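Local coordinates for putative uncharacterized protein (Bacteroides vulgatus, PDB 4F7A), which probably binds nutrient glycans, mucin O-glycans among them, at the cell surface as a SusD/RagB-family outer membrane lipoprotein, at residues T129-P134 against R469-S474; N201-R206 against V330-A335; G264-S269 against K449-Q454; E336-R341 against K357-A362. All blocks are in the same frame, centred on the assembly; numbering follows the deposited sequence.

Interaction 1: residues T129-P134 against R469-S474; sequences TDTYGP and RRLPFS
Arg470 turns its guanidinium edge to the carbonyl oxygen of Tyr132 and grips it with two nitrogens. Arg470 NH2 donates to Tyr132 O at 2.9 Å, in the carbonyl plane on a lone pair. Arg470 NE donates to the same Tyr132 O at 3.0 Å, from above that plane. The Arg470 side chain bends at chi3 (-74°) to bring this edge round. Within its own segment the same NH2 sits over the centre of the Phe473 ring, the guanidinium plane standing steeply to it. Arg470 NH1 is held by a salt bridge to Asp496. Phe473 itself reaches back to Pro134, and Phe473 CZ meets Pro134 CD at 3.8 Å, the two side chains crossing at about a right angle.

On the other flank, Thr131 CG2 lies over the centre of the Tyr132 ring and also presses on Leu471 CD1 at 3.5 Å, which is tight. Pro472 O sits at the edge of the same ring, 3.2 Å from Tyr132 CE1. The Tyr132 hydroxyl is fixed farther out by Thr82 O and Trp86 N. Beside these groups, Leu471 N gives a nearly straight bond to Thr131 O (3.0 Å, 170°).

A leucine in place of Arg470 would probably leave Tyr132 O without its two donors and Asp496 without its charge partner.

The carbonyls of Thr131 and Tyr132 belong to the last turn of helix 111-132, which breaks at Gly133 with positive phi. The arrangement is a loop satisfying the C-terminal end of a helix, here within the TPR-like fold of the SusD family.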
loop_
_atom_site.group_PDB
_atom_site.type_symbol
_atom_site.label_atom_id
_atom_site.label_comp_id
_atom_site.label_asym_id
_atom_site.label_seq_id
_atom_site.Cartn_x
_atom_site.Cartn_y
_atom_site.Cartn_z
ATOM N N THR A 129 5.210 -3.349 9.254
ATOM C CA THR A 129 4.563 -4.455 9.947
ATOM C C THR A 129 3.666 -5.206 8.991
ATOM O O THR A 129 3.570 -6.418 9.089
ATOM C CB THR A 129 3.775 -4.075 11.245
ATOM O OG1 THR A 129 3.212 -5.279 11.808
ATOM C CG2 THR A 129 2.659 -3.095 10.953
ATOM N N ASP A 130 3.017 -4.513 8.068
ATOM C CA ASP A 130 2.137 -5.221 7.116
ATOM C C ASP A 130 2.927 -6.131 6.136
ATOM O O ASP A 130 2.357 -7.041 5.520
ATOM C CB ASP A 130 1.251 -4.230 6.343
ATOM C CG ASP A 130 0.177 -3.591 7.203
ATOM O OD1 ASP A 130 -0.036 -4.016 8.382
ATOM O OD2 ASP A 130 -0.443 -2.628 6.699
ATOM N N THR A 131 4.229 -5.865 6.000
ATOM C CA THR A 131 5.111 -6.691 5.191
ATOM C C THR A 131 5.614 -7.929 5.965
ATOM O O THR A 131 5.532 -9.029 5.464
ATOM C CB THR A 131 6.303 -5.849 4.689
ATOM O OG1 THR A 131 5.810 -4.769 3.888
ATOM C CG2 THR A 131 7.271 -6.695 3.868
ATOM N N TYR A 132 6.090 -7.737 7.200
ATOM C CA TYR A 132 6.847 -8.759 7.931
ATOM C C TYR A 132 6.121 -9.342 9.133
ATOM O O TYR A 132 6.445 -10.440 9.573
ATOM C CB TYR A 132 8.195 -8.167 8.415
ATOM C CG TYR A 132 9.063 -7.622 7.297
ATOM C CD1 TYR A 132 9.800 -8.484 6.483
ATOM C CD2 TYR A 132 9.142 -6.255 7.044
ATOM C CE1 TYR A 132 10.591 -8.000 5.428
ATOM C CE2 TYR A 132 9.911 -5.761 5.992
ATOM C CZ TYR A 132 10.656 -6.635 5.208
ATOM O OH TYR A 132 11.416 -6.160 4.176
ATOM N N GLY A 133 5.193 -8.592 9.702
ATOM C CA GLY A 133 4.590 -8.935 10.973
ATOM C C GLY A 133 5.199 -8.180 12.133
ATOM O O GLY A 133 5.120 -6.956 12.207
ATOM N N PRO A 134 5.834 -8.903 13.057
ATOM C CA PRO A 134 6.499 -8.229 14.156
ATOM C C PRO A 134 7.537 -7.201 13.674
ATOM O O PRO A 134 8.237 -7.414 12.673
ATOM C CB PRO A 134 7.168 -9.375 14.920
ATOM C CG PRO A 134 6.288 -10.590 14.616
ATOM C CD PRO A 134 5.780 -10.369 13.225
ATOM N N ARG A 469 1.827 -14.849 2.144
ATOM C CA ARG A 469 1.197 -14.202 3.293
ATOM C C ARG A 469 1.996 -13.024 3.859
ATOM O O ARG A 469 1.455 -12.208 4.600
ATOM C CB ARG A 469 1.016 -15.221 4.421
ATOM C CG ARG A 469 0.120 -16.418 4.121
ATOM C CD ARG A 469 -1.356 -16.009 3.977
ATOM N NE ARG A 469 -1.701 -15.642 2.608
ATOM C CZ ARG A 469 -2.704 -14.830 2.260
ATOM N NH1 ARG A 469 -3.407 -14.193 3.196
ATOM N NH2 ARG A 469 -2.973 -14.613 0.963
ATOM N N ARG A 470 3.296 -12.995 3.566
ATOM C CA ARG A 470 4.223 -12.047 4.162
ATOM C C ARG A 470 5.574 -12.221 3.503
ATOM O O ARG A 470 5.803 -13.175 2.759
ATOM C CB ARG A 470 4.381 -12.295 5.672
ATOM C CG ARG A 470 5.045 -13.641 6.025
ATOM C CD ARG A 470 5.116 -13.888 7.498
ATOM N NE ARG A 470 6.131 -13.092 8.171
ATOM C CZ ARG A 470 7.414 -13.435 8.325
ATOM N NH1 ARG A 470 7.894 -14.587 7.852
ATOM N NH2 ARG A 470 8.225 -12.618 8.999
ATOM N N LEU A 471 6.483 -11.312 3.815
ATOM C CA LEU A 471 7.892 -11.501 3.486
ATOM C C LEU A 471 8.649 -11.973 4.715
ATOM O O LEU A 471 8.340 -11.569 5.847
ATOM C CB LEU A 471 8.519 -10.200 2.963
ATOM C CG LEU A 471 7.890 -9.618 1.687
ATOM C CD1 LEU A 471 8.740 -8.416 1.206
ATOM C CD2 LEU A 471 7.693 -10.679 0.577
ATOM N N PRO A 472 9.655 -12.823 4.515
ATOM C CA PRO A 472 10.485 -13.219 5.673
ATOM C C PRO A 472 11.233 -12.049 6.287
ATOM O O PRO A 472 11.486 -11.065 5.613
ATOM C CB PRO A 472 11.484 -14.221 5.084
ATOM C CG PRO A 472 10.839 -14.695 3.806
ATOM C CD PRO A 472 10.083 -13.488 3.277
ATOM N N PHE A 473 11.592 -12.174 7.559
ATOM C CA PHE A 473 12.393 -11.166 8.220
ATOM C C PHE A 473 13.740 -10.928 7.510
ATOM O O PHE A 473 14.262 -11.791 6.791
ATOM C CB PHE A 473 12.654 -11.542 9.686
ATOM C CG PHE A 473 11.428 -11.638 10.531
ATOM C CD1 PHE A 473 10.632 -10.524 10.731
ATOM C CD2 PHE A 473 11.112 -12.821 11.195
ATOM C CE1 PHE A 473 9.530 -10.591 11.527
ATOM C CE2 PHE A 473 9.999 -12.906 11.990
ATOM C CZ PHE A 473 9.192 -11.764 12.153
ATOM N N SER A 474 14.280 -9.737 7.693
ATOM C CA SER A 474 15.567 -9.390 7.090
ATOM C C SER A 474 16.685 -10.249 7.653
ATOM O O SER A 474 16.992 -10.136 8.851
ATOM C CB SER A 474 15.914 -7.937 7.363
ATOM O OG SER A 474 17.248 -7.679 6.941
#

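Interaction 2: residues N201-R206 against V330-A335; sequences NSLRLR and VLLTAA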
loop_
_atom_site.group_PDB
_atom_site.type_symbol
_atom_site.label_atom_id
_atom_site.label_comp_id
_atom_site.label_asym_id
_atom_site.label_seq_id
_atom_site.Cartn_x
_atom_site.Cartn_y
_atom_site.Cartn_z
ATOM N N ASN A 201 -6.973 10.923 10.596
ATOM C CA ASN A 201 -8.289 10.286 10.714
ATOM C C ASN A 201 -8.483 9.217 9.646
ATOM O O ASN A 201 -8.988 8.132 9.922
ATOM C CB ASN A 201 -9.436 11.305 10.633
ATOM C CG ASN A 201 -9.454 12.299 11.779
ATOM O OD1 ASN A 201 -8.978 12.009 12.876
ATOM N ND2 ASN A 201 -10.068 13.472 11.543
ATOM N N SER A 202 -8.073 9.522 8.419
ATOM C CA SER A 202 -8.211 8.596 7.296
ATOM C C SER A 202 -7.302 7.396 7.472
ATOM O O SER A 202 -7.698 6.273 7.224
ATOM C CB SER A 202 -7.906 9.305 5.981
ATOM O OG SER A 202 -8.733 10.456 5.859
ATOM N N LEU A 203 -6.060 7.651 7.885
ATOM C CA LEU A 203 -5.113 6.571 8.177
ATOM C C LEU A 203 -5.649 5.678 9.315
ATOM O O LEU A 203 -5.592 4.433 9.235
ATOM C CB LEU A 203 -3.731 7.173 8.484
ATOM C CG LEU A 203 -2.604 6.198 8.823
ATOM C CD1 LEU A 203 -2.384 5.106 7.750
ATOM C CD2 LEU A 203 -1.309 7.001 9.102
ATOM N N ARG A 204 -6.212 6.296 10.357
ATOM C CA ARG A 204 -6.792 5.507 11.457
ATOM C C ARG A 204 -7.895 4.602 10.938
ATOM O O ARG A 204 -7.981 3.439 11.344
ATOM C CB ARG A 204 -7.346 6.393 12.560
ATOM C CG ARG A 204 -7.860 5.614 13.762
ATOM C CD ARG A 204 -8.718 6.472 14.689
ATOM N NE ARG A 204 -8.016 7.632 15.219
ATOM C CZ ARG A 204 -7.059 7.641 16.151
ATOM N NH1 ARG A 204 -6.607 6.516 16.713
ATOM N NH2 ARG A 204 -6.522 8.821 16.519
ATOM N N LEU A 205 -8.731 5.114 10.028
ATOM C CA LEU A 205 -9.794 4.288 9.474
ATOM C C LEU A 205 -9.225 3.101 8.701
ATOM O O LEU A 205 -9.754 1.989 8.781
ATOM C CB LEU A 205 -10.716 5.091 8.579
ATOM C CG LEU A 205 -11.918 4.349 7.995
ATOM C CD1 LEU A 205 -12.819 3.774 9.082
ATOM C CD2 LEU A 205 -12.694 5.336 7.114
ATOM N N ARG A 206 -8.170 3.344 7.920
ATOM C CA ARG A 206 -7.506 2.263 7.208
ATOM C C ARG A 206 -7.065 1.171 8.179
ATOM O O ARG A 206 -7.313 -0.020 7.960
ATOM C CB ARG A 206 -6.279 2.761 6.449
ATOM C CG ARG A 206 -5.427 1.632 5.870
ATOM C CD ARG A 206 -4.120 2.138 5.321
ATOM N NE ARG A 206 -4.233 2.788 4.022
ATOM C CZ ARG A 206 -3.237 3.471 3.471
ATOM N NH1 ARG A 206 -2.088 3.586 4.113
ATOM N NH2 ARG A 206 -3.376 4.034 2.279
ATOM N N VAL A 330 1.304 8.693 -4.839
ATOM C CA VAL A 330 0.086 8.533 -4.059
ATOM C C VAL A 330 0.277 7.538 -2.904
ATOM O O VAL A 330 0.852 6.453 -3.100
ATOM C CB VAL A 330 -1.055 8.060 -4.965
ATOM C CG1 VAL A 330 -2.271 7.766 -4.160
ATOM C CG2 VAL A 330 -1.346 9.149 -6.041
ATOM N N LEU A 331 -0.179 7.934 -1.712
ATOM C CA LEU A 331 -0.102 7.117 -0.482
ATOM C C LEU A 331 -1.471 6.777 0.104
ATOM O O LEU A 331 -1.658 5.676 0.633
ATOM C CB LEU A 331 0.731 7.817 0.602
ATOM C CG LEU A 331 2.228 7.950 0.284
ATOM C CD1 LEU A 331 2.925 8.692 1.405
ATOM C CD2 LEU A 331 2.853 6.575 0.029
ATOM N N LEU A 332 -2.398 7.727 0.061
ATOM C CA LEU A 332 -3.733 7.543 0.655
ATOM C C LEU A 332 -4.750 8.468 -0.045
ATOM O O LEU A 332 -4.624 9.681 0.008
ATOM C CB LEU A 332 -3.673 7.822 2.162
ATOM C CG LEU A 332 -4.856 7.330 2.995
ATOM C CD1 LEU A 332 -4.458 7.175 4.455
ATOM C CD2 LEU A 332 -6.041 8.254 2.841
ATOM N N THR A 333 -5.761 7.876 -0.678
ATOM C CA THR A 333 -6.670 8.612 -1.527
ATOM C C THR A 333 -8.023 8.760 -0.861
ATOM O O THR A 333 -8.408 7.961 0.010
ATOM C CB THR A 333 -6.856 7.906 -2.896
ATOM O OG1 THR A 333 -7.480 6.627 -2.706
ATOM C CG2 THR A 333 -5.490 7.738 -3.630
ATOM N N ALA A 334 -8.738 9.788 -1.308
ATOM C CA ALA A 334 -10.142 9.963 -1.043
ATOM C C ALA A 334 -10.952 8.724 -1.468
ATOM O O ALA A 334 -11.834 8.258 -0.740
ATOM C CB ALA A 334 -10.626 11.216 -1.804
ATOM N N ALA A 335 -10.657 8.179 -2.642
ATOM C CA ALA A 335 -11.396 7.008 -3.133
ATOM C C ALA A 335 -11.255 5.853 -2.134
ATOM O O ALA A 335 -12.255 5.271 -1.704
ATOM C CB ALA A 335 -10.905 6.581 -4.559
HETATM O O HOH W 1 0.131 4.400 2.326
#
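Leu332 fills the tight part of this contact. Its chi1 of -164° sets CG anti to the backbone N and carries the fork of methyls toward helix 193-210. Leu332 CD2 rests on Ser202 CB at 3.8 Å, and Leu332 CD1 lies against the backbone N of Leu203, also at 3.8 Å. Leu332 CD1 also sits over the centre of the Arg206 guanidinium face. The two side chains come from opposite directions, and Leu332 CG is 3.7 Å from Arg206 NH2.

The guanidinium uses its edge for polar work. Arg206 NH2 donates to Leu331 O at 2.9 Å, and the oxygen is in the guanidinium plane. Both Leu331 and Leu332 face Ile241 on the partner strand, forming a classic beta bulge in the short antiparallel sheet of strands 241-243 and 329-332. The arginine thus holds a bulge carbonyl.

The looser side is bridged by water. Water 1 accepts from Arg206 NH1 at 3.0 Å and donates to Leu331 O at 2.8 Å, so this oxygen has two donors. The helix and strand axes come no closer than 10.4 Å, and long side chains span the distance. Arg206 NE makes a salt bridge to Glu336 in the first turn of helix 334-346, which Thr333 caps. An alanine at Arg206 would probably leave Leu331 O without its direct donor and Glu336 without its countercharge, while one side of Leu332 would lose its cover.

Interaction 3: residues G264-S269 against K449-Q454; sequences GATIAS and KLFKVQ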
loop_
_atom_site.group_PDB
_atom_site.type_symbol
_atom_site.label_atom_id
_atom_site.label_comp_id
_atom_site.label_asym_id
_atom_site.label_seq_id
_atom_site.Cartn_x
_atom_site.Cartn_y
_atom_site.Cartn_z
ATOM N N GLY A 264 0.167 -6.360 -14.858
ATOM C CA GLY A 264 -0.029 -7.733 -14.375
ATOM C C GLY A 264 -1.282 -8.373 -14.960
ATOM O O GLY A 264 -2.242 -7.681 -15.327
ATOM N N ALA A 265 -1.276 -9.698 -15.081
ATOM C CA ALA A 265 -2.433 -10.439 -15.622
ATOM C C ALA A 265 -3.775 -10.183 -14.911
ATOM O O ALA A 265 -4.817 -10.112 -15.571
ATOM C CB ALA A 265 -2.143 -11.968 -15.652
ATOM N N THR A 266 -3.778 -10.030 -13.595
ATOM C CA THR A 266 -5.039 -9.839 -12.878
ATOM C C THR A 266 -5.643 -8.485 -13.177
ATOM O O THR A 266 -6.818 -8.409 -13.413
ATOM C CB THR A 266 -4.947 -10.042 -11.329
ATOM O OG1 THR A 266 -4.340 -11.319 -11.030
ATOM C CG2 THR A 266 -6.336 -10.022 -10.717
ATOM N N ILE A 267 -4.835 -7.428 -13.193
ATOM C CA ILE A 267 -5.356 -6.098 -13.487
ATOM C C ILE A 267 -5.784 -6.007 -14.966
ATOM O O ILE A 267 -6.786 -5.354 -15.265
ATOM C CB ILE A 267 -4.405 -4.972 -12.995
ATOM C CG1 ILE A 267 -5.167 -3.630 -12.932
ATOM C CG2 ILE A 267 -3.127 -4.843 -13.859
ATOM C CD1 ILE A 267 -4.460 -2.548 -12.055
ATOM N N ALA A 268 -5.132 -6.743 -15.877
ATOM C CA ALA A 268 -5.618 -6.824 -17.276
ATOM C C ALA A 268 -6.984 -7.533 -17.341
ATOM O O ALA A 268 -7.886 -7.066 -18.007
ATOM C CB ALA A 268 -4.629 -7.529 -18.171
ATOM N N SER A 269 -7.135 -8.629 -16.605
ATOM C CA SER A 269 -8.416 -9.332 -16.529
ATOM C C SER A 269 -9.557 -8.425 -16.051
ATOM O O SER A 269 -10.619 -8.380 -16.672
ATOM C CB SER A 269 -8.313 -10.551 -15.610
ATOM O OG SER A 269 -9.591 -11.102 -15.389
ATOM N N LYS A 449 -9.527 -11.443 -6.229
ATOM C CA LYS A 449 -9.095 -12.840 -6.440
ATOM C C LYS A 449 -8.011 -12.909 -7.509
ATOM O O LYS A 449 -8.267 -13.198 -8.693
ATOM C CB LYS A 449 -10.310 -13.686 -6.813
ATOM C CG LYS A 449 -11.336 -13.755 -5.731
ATOM C CD LYS A 449 -12.422 -14.808 -6.107
ATOM C CE LYS A 449 -13.588 -14.782 -5.159
ATOM N NZ LYS A 449 -14.583 -15.764 -5.618
ATOM N N LEU A 450 -6.793 -12.618 -7.072
ATOM C CA LEU A 450 -5.618 -12.672 -7.913
ATOM C C LEU A 450 -5.395 -14.069 -8.503
ATOM O O LEU A 450 -5.585 -15.088 -7.818
ATOM C CB LEU A 450 -4.367 -12.288 -7.090
ATOM C CG LEU A 450 -4.269 -10.896 -6.430
ATOM C CD1 LEU A 450 -2.904 -10.735 -5.723
ATOM C CD2 LEU A 450 -4.488 -9.761 -7.416
ATOM N N PHE A 451 -4.973 -14.104 -9.766
ATOM C CA PHE A 451 -4.494 -15.332 -10.364
ATOM C C PHE A 451 -3.370 -15.901 -9.511
ATOM O O PHE A 451 -2.482 -15.162 -9.069
ATOM C CB PHE A 451 -3.939 -15.087 -11.776
ATOM C CG PHE A 451 -4.991 -14.791 -12.804
ATOM C CD1 PHE A 451 -5.945 -15.743 -13.129
ATOM C CD2 PHE A 451 -4.977 -13.591 -13.490
ATOM C CE1 PHE A 451 -6.889 -15.501 -14.077
ATOM C CE2 PHE A 451 -5.930 -13.318 -14.446
ATOM C CZ PHE A 451 -6.893 -14.276 -14.758
ATOM N N LYS A 452 -3.391 -17.219 -9.323
ATOM C CA LYS A 452 -2.328 -17.938 -8.590
ATOM C C LYS A 452 -1.072 -18.155 -9.423
ATOM O O LYS A 452 -1.140 -18.226 -10.636
ATOM C CB LYS A 452 -2.807 -19.318 -8.147
ATOM C CG LYS A 452 -4.232 -19.403 -7.572
ATOM C CD LYS A 452 -4.482 -18.539 -6.359
ATOM C CE LYS A 452 -5.854 -18.855 -5.731
ATOM N NZ LYS A 452 -6.143 -18.073 -4.506
ATOM N N VAL A 453 0.074 -18.303 -8.755
ATOM C CA VAL A 453 1.321 -18.546 -9.451
ATOM C C VAL A 453 1.222 -19.823 -10.277
ATOM O O VAL A 453 0.597 -20.782 -9.865
ATOM C CB VAL A 453 2.569 -18.588 -8.498
ATOM C CG1 VAL A 453 2.722 -17.252 -7.776
ATOM C CG2 VAL A 453 2.510 -19.788 -7.522
ATOM N N GLN A 454 1.807 -19.822 -11.468
ATOM C CA GLN A 454 1.732 -21.007 -12.333
ATOM C C GLN A 454 2.702 -22.076 -11.859
ATOM O O GLN A 454 2.403 -23.274 -11.942
ATOM C CB GLN A 454 2.024 -20.612 -13.780
ATOM C CG GLN A 454 1.100 -19.496 -14.268
ATOM C CD GLN A 454 0.833 -19.559 -15.746
ATOM O OE1 GLN A 454 1.555 -20.232 -16.491
ATOM N NE2 GLN A 454 -0.201 -18.853 -16.186
HETATM O O HOH W 2 -1.835 -12.536 -10.088
#
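Thr266 OG1 accepts a hydrogen bond from the backbone N of Phe451 at 3.1 Å (158°). Its chi1 of -52° puts OG1 anti to the carbonyl carbon and turns CG2 toward Leu450, where Thr266 CG2 meets Leu450 CD2 at 3.8 Å. Water 2 adds a second link. It lies 2.9 Å from Thr266 OG1 and donates to Phe451 O.

The Phe451 side chain slides past Thr266 in the opposite direction. Phe451 CD2 touches Ala265 CB at 3.9 Å. Ala265 O lies at the ring edge, near its plane, 3.6 Å from Phe451 CE2. Ser269 CB is 3.8 Å from Phe451 CE2.

The contact joins the first turn of helix 265-273, whose N-cap is Gly264, to a loop. Residues 450-453 of that loop have an extended, polyproline II-like backbone, and from this run the Phe451 N-H faces the helix.

Farther out, Trp428 of helix 416-431 packs on both Thr266 and Leu450. Met400 touches the Phe451 side chain. Ser269 OG is bonded to Thr387 O, which ties the next helical turn to another loop.

Interaction 4: residues E336-R341 against K357-A362; sequences ETWFLR and KQCYEA
Ala362 CB lies over one face of the Trp338 indole, 3.9 Å from the centroid of its five-membered ring, in a CH-pi contact. On the opposite face, toward its rim, lies the guanidinium of Arg341, from the same helix as the indole, with its centre over Trp338 CZ3. The indole is thus held between a methyl and a planar cation. Cys359 SG approaches from the edge as a sulfur-aromatic contact, 5.4 Å from the centroid of the six-membered ring of Trp338.

Phe339 and Tyr360 make an apolar contact on another side. Their side chains cross at a slant, and Phe339 CE1 is 3.9 Å from Tyr360 CD1. The same Phe339 CE1 is 3.5 Å from Tyr360 O.

Helices 334-346 and 356-371 are neighbours in the chain and run antiparallel at 164°, a helical hairpin of the kind TPR-like folds are built from. Their axes come within 7.6 Å. The small Cys359 and Ala362 are consistent with this close approach. Cys359 CB sits 3.4 Å from Trp338 O, and Cys359 SG is 3.8 Å from Arg341 CB.

No hydrogen bond joins the two segments. Polar groups are settled by outside partners. Arg341 makes salt bridges to Glu354 and Glu235, which probably fix its guanidinium against the indole. Trp338 NE1 donates to Glu235 O, and Tyr360 OH is bonded to Pro408 O.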
loop_
_atom_site.group_PDB
_atom_site.type_symbol
_atom_site.label_atom_id
_atom_site.label_comp_id
_atom_site.label_asym_id
_atom_site.label_seq_id
_atom_site.Cartn_x
_atom_site.Cartn_y
_atom_site.Cartn_z
ATOM N N GLU A 336 -10.026 5.538 -1.747
ATOM C CA GLU A 336 -9.784 4.499 -0.726
ATOM C C GLU A 336 -10.588 4.793 0.542
ATOM O O GLU A 336 -11.176 3.903 1.141
ATOM C CB GLU A 336 -8.285 4.398 -0.389
ATOM C CG GLU A 336 -8.037 3.437 0.773
ATOM C CD GLU A 336 -6.636 3.436 1.336
ATOM O OE1 GLU A 336 -5.735 4.089 0.761
ATOM O OE2 GLU A 336 -6.449 2.753 2.370
ATOM N N THR A 337 -10.598 6.045 0.961
ATOM C CA THR A 337 -11.296 6.419 2.187
ATOM C C THR A 337 -12.816 6.118 2.077
ATOM O O THR A 337 -13.430 5.596 3.009
ATOM C CB THR A 337 -10.985 7.882 2.583
ATOM O OG1 THR A 337 -9.554 8.033 2.714
ATOM C CG2 THR A 337 -11.661 8.249 3.916
ATOM N N TRP A 338 -13.404 6.403 0.926
ATOM C CA TRP A 338 -14.809 6.046 0.685
ATOM C C TRP A 338 -15.042 4.519 0.731
ATOM O O TRP A 338 -16.065 4.059 1.248
ATOM C CB TRP A 338 -15.305 6.620 -0.638
ATOM C CG TRP A 338 -15.637 8.094 -0.580
ATOM C CD1 TRP A 338 -14.970 9.094 -1.188
ATOM C CD2 TRP A 338 -16.699 8.713 0.158
ATOM N NE1 TRP A 338 -15.538 10.302 -0.885
ATOM C CE2 TRP A 338 -16.609 10.094 -0.063
ATOM C CE3 TRP A 338 -17.711 8.234 0.991
ATOM C CZ2 TRP A 338 -17.507 11.006 0.506
ATOM C CZ3 TRP A 338 -18.616 9.128 1.530
ATOM C CH2 TRP A 338 -18.513 10.493 1.285
ATOM N N PHE A 339 -14.118 3.743 0.181
ATOM C CA PHE A 339 -14.253 2.278 0.210
ATOM C C PHE A 339 -14.075 1.732 1.638
ATOM O O PHE A 339 -14.667 0.724 2.000
ATOM C CB PHE A 339 -13.273 1.615 -0.759
ATOM C CG PHE A 339 -13.585 1.864 -2.210
ATOM C CD1 PHE A 339 -14.801 1.479 -2.741
ATOM C CD2 PHE A 339 -12.678 2.498 -3.035
ATOM C CE1 PHE A 339 -15.101 1.713 -4.081
ATOM C CE2 PHE A 339 -12.954 2.716 -4.383
ATOM C CZ PHE A 339 -14.170 2.333 -4.903
ATOM N N LEU A 340 -13.243 2.392 2.443
ATOM C CA LEU A 340 -13.110 2.036 3.856
ATOM C C LEU A 340 -14.423 2.310 4.582
ATOM O O LEU A 340 -14.875 1.509 5.399
ATOM C CB LEU A 340 -11.946 2.807 4.516
ATOM C CG LEU A 340 -10.543 2.366 4.113
ATOM C CD1 LEU A 340 -9.446 3.418 4.476
ATOM C CD2 LEU A 340 -10.242 0.982 4.736
ATOM N N ARG A 341 -15.040 3.452 4.297
ATOM C CA ARG A 341 -16.348 3.762 4.852
ATOM C C ARG A 341 -17.411 2.770 4.378
ATOM O O ARG A 341 -18.285 2.375 5.154
ATOM C CB ARG A 341 -16.761 5.180 4.490
ATOM C CG ARG A 341 -15.935 6.225 5.199
ATOM C CD ARG A 341 -16.010 7.586 4.541
ATOM N NE ARG A 341 -17.254 8.298 4.777
ATOM C CZ ARG A 341 -17.402 9.616 4.625
ATOM N NH1 ARG A 341 -16.405 10.376 4.200
ATOM N NH2 ARG A 341 -18.569 10.189 4.913
ATOM N N LYS A 357 -23.646 0.937 -0.047
ATOM C CA LYS A 357 -23.790 1.265 -1.478
ATOM C C LYS A 357 -23.385 2.703 -1.761
ATOM O O LYS A 357 -22.630 2.955 -2.711
ATOM C CB LYS A 357 -25.209 1.016 -1.999
ATOM C CG LYS A 357 -25.311 1.083 -3.527
ATOM C CD LYS A 357 -26.703 0.749 -4.033
ATOM C CE LYS A 357 -26.818 0.917 -5.553
ATOM N NZ LYS A 357 -26.831 2.339 -5.950
ATOM N N GLN A 358 -23.859 3.628 -0.944
ATOM C CA GLN A 358 -23.582 5.035 -1.123
ATOM C C GLN A 358 -22.090 5.284 -1.088
ATOM O O GLN A 358 -21.587 6.045 -1.892
ATOM C CB GLN A 358 -24.222 5.886 -0.010
ATOM C CG GLN A 358 -25.727 6.039 -0.124
ATOM C CD GLN A 358 -26.369 6.720 1.111
ATOM O OE1 GLN A 358 -25.993 6.475 2.265
ATOM N NE2 GLN A 358 -27.367 7.557 0.852
ATOM N N CYS A 359 -21.409 4.688 -0.114
ATOM C CA CYS A 359 -19.960 4.857 0.013
ATOM C C CYS A 359 -19.185 4.198 -1.144
ATOM O O CYS A 359 -18.219 4.764 -1.651
ATOM C CB CYS A 359 -19.476 4.331 1.341
ATOM S SG CYS A 359 -20.122 5.306 2.770
ATOM N N TYR A 360 -19.612 2.999 -1.536
ATOM C CA TYR A 360 -19.024 2.290 -2.667
ATOM C C TYR A 360 -19.113 3.120 -3.920
ATOM O O TYR A 360 -18.126 3.287 -4.617
ATOM C CB TYR A 360 -19.749 0.970 -2.902
ATOM C CG TYR A 360 -19.363 0.205 -4.134
ATOM C CD1 TYR A 360 -18.228 -0.592 -4.162
ATOM C CD2 TYR A 360 -20.140 0.273 -5.287
ATOM C CE1 TYR A 360 -17.879 -1.305 -5.319
ATOM C CE2 TYR A 360 -19.795 -0.420 -6.443
ATOM C CZ TYR A 360 -18.675 -1.218 -6.452
ATOM O OH TYR A 360 -18.385 -1.945 -7.580
ATOM N N GLU A 361 -20.304 3.612 -4.224
ATOM C CA GLU A 361 -20.476 4.419 -5.440
ATOM C C GLU A 361 -19.685 5.745 -5.371
ATOM O O GLU A 361 -19.113 6.180 -6.372
ATOM C CB GLU A 361 -21.951 4.629 -5.729
ATOM C CG GLU A 361 -22.619 3.295 -6.008
ATOM C CD GLU A 361 -23.944 3.402 -6.711
ATOM O OE1 GLU A 361 -24.610 4.431 -6.568
ATOM O OE2 GLU A 361 -24.316 2.433 -7.401
ATOM N N ALA A 362 -19.600 6.344 -4.184
ATOM C CA ALA A 362 -18.786 7.549 -4.013
ATOM C C ALA A 362 -17.314 7.236 -4.239
ATOM O O ALA A 362 -16.591 8.038 -4.832
ATOM C CB ALA A 362 -19.006 8.180 -2.649
#

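Overall arrangement
All four contacts are largely buried. Interaction 2 lies nearest the centre of the chain, about 10 Å from it, and every touching residue there is buried. Interaction 1 lies about 14 Å out and interactions 3 and 4 about 18 Å; each of these three includes some partly exposed residue. Interactions 2 and 4 share helix 334-346 and touch: the arginine of interaction 2 reaches the helix of interaction 4, and Leu340 packs on Leu205 and Arg206. Interactions 1 and 3 touch neither each other nor the other two. Chemistry follows the elements joined. Where a loop or strand meets a helix, in interactions 1, 2 and 3, backbone groups are hydrogen-bonded, twice by arginines. The helix pair of interaction 4 relies on aromatic and apolar contact.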